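Local coordinates for protein probable TonB-dependent siderophore receptor PiuA (Acinetobacter baumannii, PDB 5FP1) that probably takes up iron across the outer membrane as a TonB-dependent receptor, binding iron-chelating siderophores, possibly including ferric enterobactin with micromolar affinity, at residues L23-S28 with V44-K49; T479-I484 with L532-N537; G576-T579 with N583-A586. All coordinates share one frame; numbering follows the deposited sequence. Where two conformers were deposited one is given.

Contact 1 of 3, residues L23-S28 with V44-K49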
ATOM      1  N   LEU A  23     -12.749   8.396 -15.867  1.00 27.06           N
ATOM      2  CA  LEU A  23     -12.481   8.218 -14.446  1.00 29.62           C
ATOM      3  C   LEU A  23     -13.335   7.094 -13.828  1.00 33.45           C
ATOM      4  O   LEU A  23     -13.079   6.653 -12.714  1.00 28.88           O
ATOM      5  CB  LEU A  23     -12.710   9.532 -13.714  1.00 28.49           C
ATOM      6  CG  LEU A  23     -11.738  10.684 -14.043  1.00 26.25           C
ATOM      7  CD1 LEU A  23     -12.164  11.927 -13.303  1.00 25.96           C
ATOM      8  CD2 LEU A  23     -10.303  10.334 -13.681  1.00 29.09           C
ATOM      9  N   LYS A  24     -14.340   6.633 -14.569  1.00 27.44           N
ATOM     10  CA  LYS A  24     -15.222   5.559 -14.131  1.00 30.79           C
ATOM     11  C   LYS A  24     -14.720   4.271 -14.731  1.00 34.25           C
ATOM     12  O   LYS A  24     -14.518   4.175 -15.951  1.00 34.28           O
ATOM     13  CB  LYS A  24     -16.650   5.875 -14.606  1.00 32.46           C
ATOM     14  CG  LYS A  24     -17.700   4.774 -14.547  1.00 30.49           C
ATOM     15  CD  LYS A  24     -19.000   5.335 -15.126  1.00 33.18           C
ATOM     16  CE  LYS A  24     -20.152   4.355 -15.109  1.00 33.93           C
ATOM     17  NZ  LYS A  24     -20.100   3.515 -16.333  1.00 40.11           N
ATOM     18  N   VAL A  25     -14.466   3.278 -13.887  1.00 26.10           N
ATOM     19  CA  VAL A  25     -14.045   1.981 -14.385  1.00 24.84           C
ATOM     20  C   VAL A  25     -15.146   0.957 -14.136  1.00 26.51           C
ATOM     21  O   VAL A  25     -15.574   0.799 -12.997  1.00 26.61           O
ATOM     22  CB  VAL A  25     -12.735   1.558 -13.679  1.00 34.64           C
ATOM     23  CG1 VAL A  25     -12.270   0.182 -14.139  1.00 26.59           C
ATOM     24  CG2 VAL A  25     -11.661   2.610 -13.923  1.00 34.19           C
ATOM     25  N   ASP A  26     -15.592   0.252 -15.181  1.00 24.19           N
ATOM     26  CA  ASP A  26     -16.768  -0.633 -15.080  1.00 27.05           C
ATOM     27  C   ASP A  26     -16.434  -2.042 -14.643  1.00 26.75           C
ATOM     28  O   ASP A  26     -17.234  -2.688 -13.964  1.00 25.72           O
ATOM     29  CB  ASP A  26     -17.528  -0.734 -16.406  1.00 27.10           C
ATOM     30  CG  ASP A  26     -18.175   0.562 -16.794  1.00 31.76           C
ATOM     31  OD1 ASP A  26     -18.549   1.353 -15.903  1.00 31.24           O
ATOM     32  OD2 ASP A  26     -18.295   0.796 -18.001  1.00 42.71           O
ATOM     33  N   GLN A  27     -15.268  -2.528 -15.048  1.00 23.61           N
ATOM     34  CA  GLN A  27     -14.862  -3.900 -14.761  1.00 27.16           C
ATOM     35  C   GLN A  27     -13.472  -3.900 -14.138  1.00 26.01           C
ATOM     36  O   GLN A  27     -12.582  -3.199 -14.598  1.00 26.56           O
ATOM     37  CB  GLN A  27     -14.775  -4.734 -16.045  1.00 30.51           C
ATOM     38  CG  GLN A  27     -16.005  -4.691 -16.917  1.00 50.36           C
ATOM     39  CD  GLN A  27     -16.982  -5.785 -16.573  1.00 61.32           C
ATOM     40  OE1 GLN A  27     -16.777  -6.551 -15.629  1.00 67.68           O
ATOM     41  NE2 GLN A  27     -18.051  -5.877 -17.349  1.00 86.28           N
ATOM     42  N   SER A  28     -13.282  -4.773 -13.172  1.00 23.10           N
ATOM     43  CA  SER A  28     -11.971  -5.044 -12.626  1.00 24.41           C
ATOM     44  C   SER A  28     -11.111  -5.817 -13.609  1.00 26.73           C
ATOM     45  O   SER A  28     -11.620  -6.647 -14.351  1.00 22.27           O
ATOM     46  CB  SER A  28     -12.130  -5.864 -11.364  1.00 24.51           C
ATOM     47  OG  SER A  28     -10.873  -6.357 -10.949  1.00 21.17           O
ATOM     48  N   VAL A  44     -15.172  -1.715  -3.984  1.00 18.23           N
ATOM     49  CA  VAL A  44     -13.916  -1.703  -4.754  1.00 21.04           C
ATOM     50  C   VAL A  44     -13.772  -0.316  -5.353  1.00 24.62           C
ATOM     51  O   VAL A  44     -14.741   0.216  -5.932  1.00 24.75           O
ATOM     52  CB  VAL A  44     -13.951  -2.711  -5.909  1.00 20.55           C
ATOM     53  CG1 VAL A  44     -12.617  -2.728  -6.669  1.00 25.70           C
ATOM     54  CG2 VAL A  44     -14.296  -4.097  -5.437  1.00 26.06           C
ATOM     55  N   SER A  45     -12.623   0.323  -5.116  1.00 21.60           N
ATOM     56  CA  SER A  45     -12.294   1.603  -5.749  1.00 25.06           C
ATOM     57  C   SER A  45     -11.161   1.375  -6.743  1.00 27.12           C
ATOM     58  O   SER A  45     -10.170   0.701  -6.435  1.00 24.48           O
ATOM     59  CB  SER A  45     -11.809   2.629  -4.738  1.00 24.41           C
ATOM     60  OG  SER A  45     -12.858   3.054  -3.877  1.00 35.81           O
ATOM     61  N   VAL A  46     -11.259   1.995  -7.902  1.00 20.79           N
ATOM     62  CA  VAL A  46     -10.175   1.911  -8.888  1.00 21.90           C
ATOM     63  C   VAL A  46      -9.553   3.275  -9.102  1.00 21.31           C
ATOM     64  O   VAL A  46     -10.238   4.250  -9.416  1.00 20.62           O
ATOM     65  CB  VAL A  46     -10.666   1.319 -10.210  1.00 21.07           C
ATOM     66  CG1 VAL A  46      -9.518   1.235 -11.220  1.00 22.52           C
ATOM     67  CG2 VAL A  46     -11.257  -0.059  -9.977  1.00 21.65           C
ATOM     68  N   ILE A  47      -8.259   3.368  -8.844  1.00 19.62           N
ATOM     69  CA  ILE A  47      -7.504   4.551  -9.192  1.00 20.14           C
ATOM     70  C   ILE A  47      -7.199   4.446 -10.686  1.00 21.29           C
ATOM     71  O   ILE A  47      -6.331   3.689 -11.115  1.00 19.94           O
ATOM     72  CB  ILE A  47      -6.201   4.667  -8.387  1.00 18.52           C
ATOM     73  CG1 ILE A  47      -6.490   4.583  -6.900  1.00 20.17           C
ATOM     74  CG2 ILE A  47      -5.540   5.996  -8.692  1.00 20.71           C
ATOM     75  CD1 ILE A  47      -5.235   4.559  -6.038  1.00 23.30           C
ATOM     76  N   SER A  48      -7.957   5.179 -11.494  1.00 22.28           N
ATOM     77  CA  SER A  48      -7.954   4.950 -12.934  1.00 20.29           C
ATOM     78  C   SER A  48      -6.703   5.504 -13.631  1.00 21.69           C
ATOM     79  O   SER A  48      -6.024   6.389 -13.122  1.00 20.58           O
ATOM     80  CB  SER A  48      -9.190   5.586 -13.555  1.00 22.69           C
ATOM     81  OG  SER A  48      -9.125   6.990 -13.441  1.00 23.85           O
ATOM     82  N   LYS A  49      -6.448   4.992 -14.819  1.00 19.72           N
ATOM     83  CA  LYS A  49      -5.414   5.498 -15.722  1.00 25.29           C
ATOM     84  C   LYS A  49      -5.509   7.005 -15.875  1.00 23.30           C
ATOM     85  O   LYS A  49      -4.501   7.718 -15.752  1.00 21.97           O
ATOM     86  CB  LYS A  49      -5.548   4.813 -17.073  1.00 28.06           C
ATOM     87  CG  LYS A  49      -4.504   5.199 -18.108  1.00 33.41           C
ATOM     88  CD  LYS A  49      -4.742   4.392 -19.378  1.00 39.04           C
ATOM     89  CE  LYS A  49      -3.582   4.448 -20.358  1.00 44.10           C
ATOM     90  NZ  LYS A  49      -3.561   5.746 -21.049  1.00 51.65           N
TER
HETATM   91  O   HOH W   1     -10.716   7.483 -11.384  1.00 27.76           O

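Contact 2 of 3, residues T479-I484 with L532-N537. With C8E ((hydroxyethyloxy)tri(ethyloxy)octane), chain H; C8E ((hydroxyethyloxy)tri(ethyloxy)octane), chain C.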
ATOM      1  N   THR A 479     -33.193  -2.083 -11.528  1.00 27.68           N
ATOM      2  CA  THR A 479     -33.084  -1.885 -12.966  1.00 28.35           C
ATOM      3  C   THR A 479     -31.717  -2.394 -13.388  1.00 32.22           C
ATOM      4  O   THR A 479     -30.875  -2.737 -12.531  1.00 25.59           O
ATOM      5  CB  THR A 479     -33.141  -0.394 -13.370  1.00 36.92           C
ATOM      6  OG1 THR A 479     -31.910   0.254 -13.010  1.00 40.99           O
ATOM      7  CG2 THR A 479     -34.266   0.311 -12.705  1.00 36.77           C
ATOM      8  N   GLU A 480     -31.462  -2.428 -14.694  1.00 24.26           N
ATOM      9  CA  GLU A 480     -30.191  -2.983 -15.156  1.00 30.59           C
ATOM     10  C   GLU A 480     -29.001  -2.108 -14.691  1.00 29.43           C
ATOM     11  O   GLU A 480     -27.881  -2.601 -14.564  1.00 30.76           O
ATOM     12  CB  GLU A 480     -30.177  -3.186 -16.672  1.00 31.55           C
ATOM     13  CG  GLU A 480     -30.082  -1.898 -17.442  1.00 39.33           C
ATOM     14  CD  GLU A 480     -30.145  -2.109 -18.952  1.00 57.30           C
ATOM     15  OE1 GLU A 480     -29.578  -3.106 -19.447  1.00 69.02           O
ATOM     16  OE2 GLU A 480     -30.761  -1.267 -19.643  1.00 64.83           O
ATOM     17  N   ASN A 481     -29.268  -0.838 -14.396  1.00 27.55           N
ATOM     18  CA  ASN A 481     -28.224   0.107 -14.025  1.00 29.19           C
ATOM     19  C   ASN A 481     -28.079   0.296 -12.510  1.00 25.38           C
ATOM     20  O   ASN A 481     -27.368   1.191 -12.056  1.00 28.20           O
ATOM     21  CB  ASN A 481     -28.525   1.458 -14.656  1.00 28.24           C
ATOM     22  CG  ASN A 481     -28.305   1.475 -16.163  1.00 34.59           C
ATOM     23  OD1 ASN A 481     -27.436   0.801 -16.686  1.00 36.35           O
ATOM     24  ND2 ASN A 481     -29.103   2.264 -16.862  1.00 38.52           N
ATOM     25  N   GLY A 482     -28.789  -0.507 -11.732  1.00 24.19           N
ATOM     26  CA  GLY A 482     -28.780  -0.371 -10.287  1.00 25.97           C
ATOM     27  C   GLY A 482     -28.584  -1.674  -9.567  1.00 23.76           C
ATOM     28  O   GLY A 482     -28.876  -2.731 -10.105  1.00 26.22           O
ATOM     29  N   SER A 483     -28.070  -1.585  -8.339  0.50 23.52           N
ATOM     30  CA  SER A 483     -27.858  -2.736  -7.474  0.50 21.95           C
ATOM     31  C   SER A 483     -28.072  -2.355  -6.027  0.50 23.39           C
ATOM     32  O   SER A 483     -27.729  -1.245  -5.610  0.50 24.18           O
ATOM     33  CB  SER A 483     -26.428  -3.262  -7.602  0.50 28.27           C
ATOM     34  OG  SER A 483     -26.029  -3.846  -6.368  0.50 29.89           O
ATOM     35  N   ILE A 484     -28.636  -3.283  -5.263  1.00 21.60           N
ATOM     36  CA  ILE A 484     -28.702  -3.161  -3.815  1.00 25.84           C
ATOM     37  C   ILE A 484     -28.259  -4.496  -3.290  1.00 25.69           C
ATOM     38  O   ILE A 484     -28.706  -5.549  -3.791  1.00 22.18           O
ATOM     39  CB  ILE A 484     -30.130  -2.875  -3.287  1.00 28.84           C
ATOM     40  CG1 ILE A 484     -30.771  -1.713  -4.026  1.00 38.78           C
ATOM     41  CG2 ILE A 484     -30.078  -2.515  -1.812  1.00 32.14           C
ATOM     42  CD1 ILE A 484     -32.273  -1.635  -3.760  1.00 44.73           C
ATOM     43  N   LEU A 532     -26.749   8.727 -16.048  1.00 35.30           N
ATOM     44  CA  LEU A 532     -26.409   9.579 -17.191  1.00 33.87           C
ATOM     45  C   LEU A 532     -25.915   8.782 -18.339  1.00 30.25           C
ATOM     46  O   LEU A 532     -24.806   9.011 -18.824  1.00 36.23           O
ATOM     47  CB  LEU A 532     -25.317  10.582 -16.839  1.00 37.34           C
ATOM     48  CG  LEU A 532     -25.676  11.834 -16.058  1.00 43.07           C
ATOM     49  CD1 LEU A 532     -24.508  12.806 -16.147  1.00 49.49           C
ATOM     50  CD2 LEU A 532     -26.945  12.480 -16.606  1.00 51.50           C
ATOM     51  N   ASP A 533     -26.721   7.841 -18.802  1.00 38.91           N
ATOM     52  CA  ASP A 533     -26.331   7.019 -19.939  1.00 39.33           C
ATOM     53  C   ASP A 533     -24.993   6.345 -19.698  1.00 39.16           C
ATOM     54  O   ASP A 533     -24.168   6.240 -20.604  1.00 33.01           O
ATOM     55  CB  ASP A 533     -26.274   7.859 -21.225  1.00 51.15           C
ATOM     56  CG  ASP A 533     -27.647   8.269 -21.704  1.00 64.82           C
ATOM     57  OD1 ASP A 533     -28.621   7.529 -21.423  1.00 76.51           O
ATOM     58  OD2 ASP A 533     -27.760   9.327 -22.355  1.00 80.10           O
ATOM     59  N   ASN A 534     -24.813   5.865 -18.472  1.00 35.70           N
ATOM     60  CA  ASN A 534     -23.640   5.097 -18.063  1.00 34.51           C
ATOM     61  C   ASN A 534     -22.337   5.903 -18.056  1.00 29.78           C
ATOM     62  O   ASN A 534     -21.259   5.342 -18.194  1.00 32.91           O
ATOM     63  CB  ASN A 534     -23.490   3.845 -18.908  1.00 35.32           C
ATOM     64  CG  ASN A 534     -24.640   2.877 -18.709  1.00 42.79           C
ATOM     65  OD1 ASN A 534     -24.941   2.457 -17.590  1.00 46.15           O
ATOM     66  ND2 ASN A 534     -25.304   2.535 -19.794  1.00 40.16           N
ATOM     67  N   HIS A 535     -22.453   7.208 -17.855  1.00 31.28           N
ATOM     68  CA  HIS A 535     -21.278   8.068 -17.759  1.00 34.97           C
ATOM     69  C   HIS A 535     -20.827   8.316 -16.311  1.00 29.84           C
ATOM     70  O   HIS A 535     -19.691   8.723 -16.091  1.00 32.13           O
ATOM     71  CB  HIS A 535     -21.556   9.412 -18.427  1.00 37.39           C
ATOM     72  CG  HIS A 535     -21.411   9.381 -19.911  1.00 42.08           C
ATOM     73  ND1 HIS A 535     -22.479   9.561 -20.767  1.00 49.33           N
ATOM     74  CD2 HIS A 535     -20.326   9.189 -20.696  1.00 46.58           C
ATOM     75  CE1 HIS A 535     -22.056   9.480 -22.015  1.00 46.82           C
ATOM     76  NE2 HIS A 535     -20.754   9.248 -22.001  1.00 54.77           N
ATOM     77  N   LEU A 536     -21.724   8.098 -15.356  1.00 27.78           N
ATOM     78  CA  LEU A 536     -21.456   8.326 -13.943  1.00 31.67           C
ATOM     79  C   LEU A 536     -21.796   7.078 -13.166  1.00 35.22           C
ATOM     80  O   LEU A 536     -22.739   6.352 -13.527  1.00 27.23           O
ATOM     81  CB  LEU A 536     -22.300   9.460 -13.383  1.00 32.86           C
ATOM     82  CG  LEU A 536     -21.816  10.889 -13.502  1.00 36.22           C
ATOM     83  CD1 LEU A 536     -22.846  11.809 -12.867  1.00 37.03           C
ATOM     84  CD2 LEU A 536     -20.459  11.078 -12.855  1.00 33.17           C
ATOM     85  N   ASN A 537     -21.009   6.816 -12.120  1.00 28.44           N
ATOM     86  CA  ASN A 537     -21.297   5.739 -11.196  1.00 25.89           C
ATOM     87  C   ASN A 537     -21.219   6.277  -9.772  1.00 29.08           C
ATOM     88  O   ASN A 537     -20.270   6.978  -9.391  1.00 25.93           O
ATOM     89  CB  ASN A 537     -20.354   4.542 -11.405  1.00 28.87           C
ATOM     90  CG  ASN A 537     -20.572   3.427 -10.382  1.00 27.80           C
ATOM     91  OD1 ASN A 537     -19.909   3.391  -9.350  1.00 27.05           O
ATOM     92  ND2 ASN A 537     -21.508   2.521 -10.659  1.00 29.15           N
TER
HETATM   93  C1  C8E H1722     -37.689   1.637 -14.058  1.00 57.19           C
HETATM   94  C2  C8E H1722     -37.692   0.723 -12.848  1.00 45.62           C
HETATM   95  C3  C8E H1722     -37.900   1.501 -11.558  1.00 45.21           C
HETATM   96  C4  C8E H1722     -36.649   1.597 -10.699  1.00 45.10           C
HETATM   97  C5  C8E H1722     -36.978   2.135  -9.316  1.00 48.75           C
HETATM   98  C6  C8E H1722     -35.781   1.991  -8.392  1.00 52.76           C
HETATM   99  C7  C8E H1722     -36.015   2.708  -7.068  1.00 59.40           C
HETATM  100  C8  C8E H1722     -34.682   3.071  -6.419  1.00 60.12           C
HETATM  101  O9  C8E H1722     -34.343   2.170  -5.365  1.00 66.71           O
HETATM  102  C10 C8E H1722     -33.454   2.774  -4.421  1.00 57.09           C
HETATM  103  C11 C8E H1722     -32.814   1.681  -3.571  1.00 64.83           C
HETATM  104  O12 C8E H1722     -32.188   2.244  -2.420  1.00 58.11           O
HETATM  105  C1  C8E C1717     -30.404 -10.510   3.087  1.00 44.64           C
HETATM  106  C2  C8E C1717     -31.086 -10.425   1.738  1.00 39.83           C
HETATM  107  C3  C8E C1717     -30.251  -9.590   0.794  1.00 32.92           C
HETATM  108  C4  C8E C1717     -31.101  -8.859  -0.206  1.00 34.02           C
HETATM  109  C5  C8E C1717     -30.305  -7.875  -1.029  1.00 31.47           C
HETATM  110  C6  C8E C1717     -29.735  -6.762  -0.184  1.00 29.73           C
HETATM  111  C7  C8E C1717     -30.691  -5.629  -0.001  1.00 33.95           C
HETATM  112  C8  C8E C1717     -30.339  -4.859   1.262  1.00 31.24           C
HETATM  113  O9  C8E C1717     -30.972  -5.546   2.344  1.00 43.44           O
HETATM  114  C10 C8E C1717     -30.406  -5.280   3.632  1.00 43.30           C
HETATM  115  C11 C8E C1717     -30.881  -3.931   4.143  1.00 43.15           C
HETATM  116  O12 C8E C1717     -30.598  -2.929   3.175  1.00 36.08           O
HETATM  117  C13 C8E C1717     -31.052  -1.652   3.631  1.00 41.61           C
HETATM  118  C14 C8E C1717     -30.681  -0.578   2.619  1.00 46.52           C
HETATM  119  O15 C8E C1717     -31.744  -0.378   1.687  1.00 57.20           O
HETATM  120  C16 C8E C1717     -32.484   0.816   1.960  1.00 58.96           C
HETATM  121  C17 C8E C1717     -33.125   1.341   0.687  1.00 50.02           C
HETATM  122  O18 C8E C1717     -32.207   1.153  -0.385  1.00 60.63           O

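Contact 3 of 3, residues G576-T579 with N583-A586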
ATOM      1  N   GLY A 576     -16.870   9.659 -12.944  1.00 27.70           N
ATOM      2  CA  GLY A 576     -17.181   9.623 -14.382  1.00 27.66           C
ATOM      3  C   GLY A 576     -17.300  11.012 -14.993  1.00 30.51           C
ATOM      4  O   GLY A 576     -16.702  11.986 -14.507  1.00 25.48           O
ATOM      5  N   GLU A 577     -18.085  11.098 -16.064  1.00 31.65           N
ATOM      6  CA  GLU A 577     -18.298  12.348 -16.792  1.00 31.01           C
ATOM      7  C   GLU A 577     -19.667  12.939 -16.478  1.00 33.08           C
ATOM      8  O   GLU A 577     -20.695  12.328 -16.761  1.00 32.83           O
ATOM      9  CB  GLU A 577     -18.180  12.103 -18.296  1.00 35.49           C
ATOM     10  CG  GLU A 577     -16.874  11.453 -18.706  1.00 36.19           C
ATOM     11  CD  GLU A 577     -16.870   9.958 -18.476  1.00 51.74           C
ATOM     12  OE1 GLU A 577     -17.863   9.291 -18.861  1.00 57.92           O
ATOM     13  OE2 GLU A 577     -15.879   9.448 -17.917  1.00 41.60           O
ATOM     14  N   ILE A 578     -19.668  14.111 -15.852  1.00 31.84           N
ATOM     15  CA  ILE A 578     -20.887  14.833 -15.553  1.00 36.34           C
ATOM     16  C   ILE A 578     -21.451  15.468 -16.842  1.00 44.72           C
ATOM     17  O   ILE A 578     -22.653  15.450 -17.055  1.00 40.02           O
ATOM     18  CB  ILE A 578     -20.638  15.929 -14.517  1.00 36.85           C
ATOM     19  CG1 ILE A 578     -20.019  15.332 -13.242  1.00 37.54           C
ATOM     20  CG2 ILE A 578     -21.941  16.619 -14.157  1.00 38.34           C
ATOM     21  CD1 ILE A 578     -19.401  16.376 -12.345  1.00 34.80           C
ATOM     22  N   THR A 579     -20.576  16.024 -17.678  1.00 41.37           N
ATOM     23  CA  THR A 579     -20.930  16.439 -19.034  1.00 43.24           C
ATOM     24  C   THR A 579     -19.786  16.026 -19.924  1.00 49.67           C
ATOM     25  O   THR A 579     -18.822  15.400 -19.462  1.00 39.48           O
ATOM     26  CB  THR A 579     -21.109  17.966 -19.169  1.00 39.69           C
ATOM     27  OG1 THR A 579     -19.854  18.636 -18.971  1.00 44.50           O
ATOM     28  CG2 THR A 579     -22.105  18.483 -18.173  1.00 38.27           C
ATOM     29  N   ASN A 583     -15.505  16.240 -15.721  1.00 31.98           N
ATOM     30  CA  ASN A 583     -15.408  14.917 -15.091  1.00 29.95           C
ATOM     31  C   ASN A 583     -15.082  14.988 -13.610  1.00 27.88           C
ATOM     32  O   ASN A 583     -14.740  16.064 -13.078  1.00 26.94           O
ATOM     33  CB  ASN A 583     -14.481  13.982 -15.844  1.00 33.37           C
ATOM     34  CG  ASN A 583     -13.056  14.445 -15.849  1.00 34.98           C
ATOM     35  OD1 ASN A 583     -12.711  15.475 -15.246  1.00 42.00           O
ATOM     36  ND2 ASN A 583     -12.206  13.698 -16.554  1.00 40.91           N
ATOM     37  N   ILE A 584     -15.269  13.860 -12.925  1.00 25.34           N
ATOM     38  CA  ILE A 584     -15.150  13.872 -11.476  1.00 24.69           C
ATOM     39  C   ILE A 584     -14.729  12.504 -10.929  1.00 27.19           C
ATOM     40  O   ILE A 584     -15.107  11.454 -11.464  1.00 21.73           O
ATOM     41  CB  ILE A 584     -16.466  14.332 -10.823  1.00 27.05           C
ATOM     42  CG1 ILE A 584     -16.252  14.691  -9.354  1.00 27.93           C
ATOM     43  CG2 ILE A 584     -17.548  13.289 -11.001  1.00 31.20           C
ATOM     44  CD1 ILE A 584     -17.476  15.222  -8.654  1.00 32.93           C
ATOM     45  N   SER A 585     -13.911  12.548  -9.880  1.00 27.29           N
ATOM     46  CA  SER A 585     -13.631  11.363  -9.056  1.00 22.86           C
ATOM     47  C   SER A 585     -13.661  11.854  -7.637  1.00 24.03           C
ATOM     48  O   SER A 585     -12.842  12.708  -7.252  1.00 24.36           O
ATOM     49  CB  SER A 585     -12.269  10.751  -9.429  1.00 27.54           C
ATOM     50  OG  SER A 585     -12.011   9.554  -8.682  1.00 27.35           O
ATOM     51  N   ALA A 586     -14.612  11.351  -6.854  1.00 21.84           N
ATOM     52  CA  ALA A 586     -14.819  11.843  -5.516  1.00 22.92           C
ATOM     53  C   ALA A 586     -15.168  10.729  -4.576  1.00 22.19           C
ATOM     54  O   ALA A 586     -15.749   9.711  -4.974  1.00 22.91           O
ATOM     55  CB  ALA A 586     -15.913  12.890  -5.479  1.00 24.35           C
TER

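Contact 1 of 3, residues L23-S28 with V44-K49
Leu23 begins the contact by bringing one branch, CD2, to 3.6 Å from Ser48 OG, while its carbonyl works through a water. That water donates to Leu23 O at 2.8 Å and also hydrogen-bonds Ser48 OG at 2.6 Å. The serine oxygen stands between its own backbone N and carbonyl carbon (chi1 67°), a rotation that also lets it cap Leu51 N at the start of helix 49-55. Through the water, one N-cap hydroxyl thus links the irregular N-terminal segment to a helix end. Lys24 turns the other way, its amine meeting Asp26 OD1 at 2.7 Å in a salt bridge that uses the carboxylate's syn lone pair; the same amine also has a partner on the barrel. Val25 then returns to the interface and carries the apolar part. Its CG2 branch lies 3.7 Å from Val46 CG1, the two side chains crossing at about a right angle, and the same methyl reaches Ser48 CB at 3.9 Å. Val46 also touches Gln116 and Glu118 of strand 114-121, the neighbour of strand 43-47 in the plug sheet. Past Asp26 the segment ends at Ser28, whose OG is hydrogen-bonded to Glu118. The contact is a small example of how a segment without regular structure can be laid on a plug-domain strand: its direct contacts are van der Waals, the polar join is made by water, and Lys24 and Asp26 pair with each other and not with residues 44-49, so the attachment rests on shape more than on charge.

Contact 2 of 3, residues T479-I484 with L532-N537
Asn481 and Asn534 are the residues that meet here, and they do so lightly. Their side chains cross at about a right angle, with the amide planes 79° apart. As modelled, Asn481 OD1 and Asn534 OD1 lie 3.1 Å from each other, but the orientation of both amides is doubtful, so the identity of the facing atoms stays open. This is the loose side of the contact, at the surface, and the segments bury little area between them. Order is found instead inside each turn. In 532-537 a type I' turn from Leu532 to His535 brings two donors onto one carbonyl: Leu532 O accepts from His535 N at 3.1 Å and from His535 ND1, also at 3.1 Å, which holds the imidazole beside its own turn, though the ND1 bond is bent (136°). His535 and Leu536 both face one residue of strand 518-531, a classic beta bulge where the turn runs into the next strand. Both turns are short connections between adjacent antiparallel strands of the barrel, as on the periplasmic rim of TonB-dependent receptors; in 479-484 a type I turn closes with Gly482 N on Thr479 O. The close packing of 479-484 includes detergent. Thr479 CG2 lies 3.4 Å from C4 of the C8E of chain H, and Ile484 CD1 comes equally near to C11 of the same molecule. With Ile484 CG2 set anti to the backbone N, this second branch is sent to the other detergent, 3.7 Å from C7 of the C8E of chain C.

Contact 3 of 3, residues G576-T579 with N583-A586
Ile578 lays its CD1 end against the beta-branch of Ile584, the two side chains slanting across each other. The closest pair is Ile578 CD1 and Ile584 CG2 at 3.8 Å, and CD1 is almost as near to Ile584 CB. Chi1 of Ile584 (-165°) sends CG1 anti to the backbone N, which sets CG2 in the tight place between N and the carbonyl carbon and turns it toward Ile578. On the other face of the hairpin sits Asn583. Its CB packs 3.3 Å from Gly576 O, but its amide leads away from the turn, and OD1 bonds the hydroxyl of Thr631 on the next strand. Glu577, its non-hydrogen-bonded partner, lies on the same face and reaches Ser22 OG with its carboxylate. The fold is the antiparallel beta-barrel of TonB-dependent receptors, and residues 576-579 start the short turn joining strands 558-575 and 582-597. Gly576 and Ile584 make its hydrogen-bonded pair: Gly576 N donates to Ile584 O at 2.9 Å in the carbonyl plane, and Ile584 N returns a bond to Gly576 O at 2.8 Å. The chain bends at Gly576, where phi of 139° would press a beta-carbon against the preceding carbonyl, a conformation open to glycine without strain. Toward strand 624-635, Ile584 and Ala586 touch Leu628.

The three contacts form one neighbourhood on the same side of the chain's centre, with the N-terminal segment of contact 1 lying against two barrel turns. The centres of contacts 1 and 2 are about 15 Å apart; the link between them is Lys24, whose NZ is probably hydrogen-bonded to Asn534 O, 2.9 Å away. Contact 3, about 12 Å from contact 1 between centres, receives Leu23, whose CD1 packs 3.5 Å from Ile584 O. Contacts 2 and 3 are joined directly by a probable bond from Glu577 N to His535 O, 2.9 Å, between neighbouring turns of the barrel. Detergent touches the 479-484 side of contact 2, whereas in contact 3 the side chain of Ile584 is about 10 Å from a bound C8E.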